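Pgp2 (Campylobacter jejuni subsp. jejuni, PDB 6XJ6) probably acts as an L,D-carboxypeptidase that trims peptidoglycan, and directs helical cell shape through a peptidoglycan-binding pocket on its NTF2 domain. Local coordinates at residues A28-N33 against K37-Y42. Sequence-based numbering, arbitrary orientation.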
loop_
_atom_site.group_PDB
_atom_site.type_symbol
_atom_site.label_atom_id
_atom_site.label_comp_id
_atom_site.label_asym_id
_atom_site.label_seq_id
_atom_site.Cartn_x
_atom_site.Cartn_y
_atom_site.Cartn_z
ATOM N N ALA A 28 -6.001 -10.890 -2.484
ATOM C CA ALA A 28 -6.701 -10.922 -1.214
ATOM C C ALA A 28 -6.275 -9.707 -0.408
ATOM O O ALA A 28 -5.122 -9.269 -0.483
ATOM C CB ALA A 28 -6.376 -12.190 -0.423
ATOM N N ILE A 29 -7.212 -9.167 0.364
ATOM C CA ILE A 29 -6.949 -8.026 1.233
ATOM C C ILE A 29 -7.270 -8.430 2.663
ATOM O O ILE A 29 -8.412 -8.796 2.965
ATOM C CB ILE A 29 -7.763 -6.790 0.830
ATOM C CG1 ILE A 29 -7.496 -6.412 -0.633
ATOM C CG2 ILE A 29 -7.434 -5.632 1.761
ATOM C CD1 ILE A 29 -8.583 -6.864 -1.572
ATOM N N VAL A 30 -6.271 -8.350 3.540
ATOM C CA VAL A 30 -6.441 -8.574 4.971
ATOM C C VAL A 30 -6.742 -7.210 5.583
ATOM O O VAL A 30 -5.855 -6.357 5.686
ATOM C CB VAL A 30 -5.167 -9.175 5.582
ATOM C CG1 VAL A 30 -5.323 -9.390 7.080
ATOM C CG2 VAL A 30 -4.809 -10.476 4.888
ATOM N N LEU A 31 -7.993 -7.002 5.976
ATOM C CA LEU A 31 -8.465 -5.725 6.492
ATOM C C LEU A 31 -8.620 -5.843 8.002
ATOM O O LEU A 31 -9.428 -6.645 8.485
ATOM C CB LEU A 31 -9.798 -5.344 5.843
ATOM C CG LEU A 31 -10.477 -4.055 6.322
ATOM C CD1 LEU A 31 -9.611 -2.847 5.985
ATOM C CD2 LEU A 31 -11.888 -3.908 5.737
ATOM N N THR A 32 -7.846 -5.046 8.739
ATOM C CA THR A 32 -7.912 -4.999 10.193
ATOM C C THR A 32 -8.314 -3.598 10.629
ATOM O O THR A 32 -7.798 -2.606 10.107
ATOM C CB THR A 32 -6.537 -5.332 10.806
ATOM O OG1 THR A 32 -6.115 -6.629 10.378
ATOM C CG2 THR A 32 -6.590 -5.321 12.326
ATOM N N ASN A 33 -9.218 -3.521 11.605
ATOM C CA ASN A 33 -9.579 -2.256 12.234
ATOM C C ASN A 33 -9.159 -2.308 13.696
ATOM O O ASN A 33 -9.650 -3.147 14.460
ATOM C CB ASN A 33 -11.079 -1.987 12.110
ATOM C CG ASN A 33 -11.465 -0.610 12.622
ATOM O OD1 ASN A 33 -11.446 -0.353 13.827
ATOM N ND2 ASN A 33 -11.803 0.286 11.707
ATOM N N LYS A 37 -11.378 -4.178 16.572
ATOM C CA LYS A 37 -10.739 -5.463 16.853
ATOM C C LYS A 37 -11.319 -6.569 15.973
ATOM O O LYS A 37 -11.602 -7.679 16.430
ATOM C CB LYS A 37 -10.814 -5.825 18.339
ATOM C CG LYS A 37 -10.319 -4.738 19.278
ATOM C CD LYS A 37 -8.867 -4.347 19.017
ATOM C CE LYS A 37 -8.393 -3.291 20.004
ATOM N NZ LYS A 37 -7.048 -2.762 19.658
ATOM N N ILE A 38 -11.470 -6.262 14.685
ATOM C CA ILE A 38 -11.952 -7.218 13.698
ATOM C C ILE A 38 -10.920 -7.307 12.587
ATOM O O ILE A 38 -10.436 -6.278 12.100
ATOM C CB ILE A 38 -13.326 -6.828 13.112
ATOM C CG1 ILE A 38 -14.393 -6.787 14.210
ATOM C CG2 ILE A 38 -13.738 -7.823 12.019
ATOM C CD1 ILE A 38 -15.763 -6.288 13.749
ATOM N N LEU A 39 -10.585 -8.531 12.197
ATOM C CA LEU A 39 -9.782 -8.802 11.015
ATOM C C LEU A 39 -10.626 -9.619 10.048
ATOM O O LEU A 39 -11.261 -10.604 10.447
ATOM C CB LEU A 39 -8.499 -9.561 11.378
ATOM C CG LEU A 39 -7.549 -9.904 10.222
ATOM C CD1 LEU A 39 -6.103 -9.963 10.723
ATOM C CD2 LEU A 39 -7.917 -11.233 9.556
ATOM N N ARG A 40 -10.648 -9.195 8.787
ATOM C CA ARG A 40 -11.353 -9.903 7.731
ATOM C C ARG A 40 -10.402 -10.087 6.561
ATOM O O ARG A 40 -9.503 -9.275 6.348
ATOM C CB ARG A 40 -12.597 -9.125 7.277
ATOM C CG ARG A 40 -13.707 -9.108 8.312
ATOM C CD ARG A 40 -14.758 -8.041 8.061
ATOM N NE ARG A 40 -15.876 -8.224 8.982
ATOM C CZ ARG A 40 -16.743 -7.277 9.335
ATOM N NH1 ARG A 40 -16.642 -6.046 8.848
ATOM N NH2 ARG A 40 -17.717 -7.567 10.187
ATOM N N VAL A 41 -10.575 -11.182 5.828
ATOM C CA VAL A 41 -9.863 -11.391 4.574
ATOM C C VAL A 41 -10.881 -11.368 3.451
ATOM O O VAL A 41 -11.868 -12.118 3.473
ATOM C CB VAL A 41 -9.052 -12.696 4.553
ATOM C CG1 VAL A 41 -8.259 -12.775 3.254
ATOM C CG2 VAL A 41 -8.109 -12.766 5.743
ATOM N N TYR A 42 -10.636 -10.511 2.473
ATOM C CA TYR A 42 -11.497 -10.384 1.312
ATOM C C TYR A 42 -10.733 -10.799 0.069
ATOM O O TYR A 42 -9.575 -10.425 -0.109
ATOM C CB TYR A 42 -11.929 -8.942 1.118
ATOM C CG TYR A 42 -12.863 -8.432 2.174
ATOM C CD1 TYR A 42 -14.233 -8.646 2.079
ATOM C CD2 TYR A 42 -12.383 -7.719 3.263
ATOM C CE1 TYR A 42 -15.089 -8.170 3.046
ATOM C CE2 TYR A 42 -13.235 -7.240 4.229
ATOM C CZ TYR A 42 -14.585 -7.467 4.116
ATOM O OH TYR A 42 -15.441 -6.988 5.085
HETATM O O HOH W 1 -11.919 -5.823 9.415
#
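I29 and Y42 form a hydrogen-bonded pair of an antiparallel hairpin. I29 N donates to Y42 O (2.7 Å), and Y42 N donates back to I29 O (2.9 Å). L31 and R40 repeat this exchange, with L31 N to R40 O nearly straight at the carbonyl (C=O...N 166°). N33 N then reaches I38 O at 3.1 Å. At the turn, K37 N gives N33 O a weak bond, bent to 127° at the hydrogen. A water donates to both L31 O (2.8 Å) and I38 O, so each of these carbonyls accepts two hydrogen bonds.

The N33 side chain is also held: OD1 takes the amide of D36, and ND2 reaches E161 and the carbonyl of K163. R40 NE forms a salt bridge with E54 OE1. I38 CG2 sits above one face of the guanidinium, offset toward its rim.

V30, T32, L39 and V41 share one face of the sheet. With CG anti to the backbone N (chi1 -180°), L39 brings CD1 to V30 CG1 (3.8 Å) and to T32 OG1 (3.4 Å). F147 of helix 141-151 packs on L39 and V41. On the opposite face, L31 CD2 meets Y42 CE2 obliquely at 3.9 Å.

The hairpin belongs to the mixed sheet of the YkuD-type catalytic domain. A28, V30 and T32 bond through their backbones to K155, F157 and M159. The chemistry implies a central strand 28-33, bonded along both edges, and a largely apolar face packed on helix 141-151 through L39 and V41.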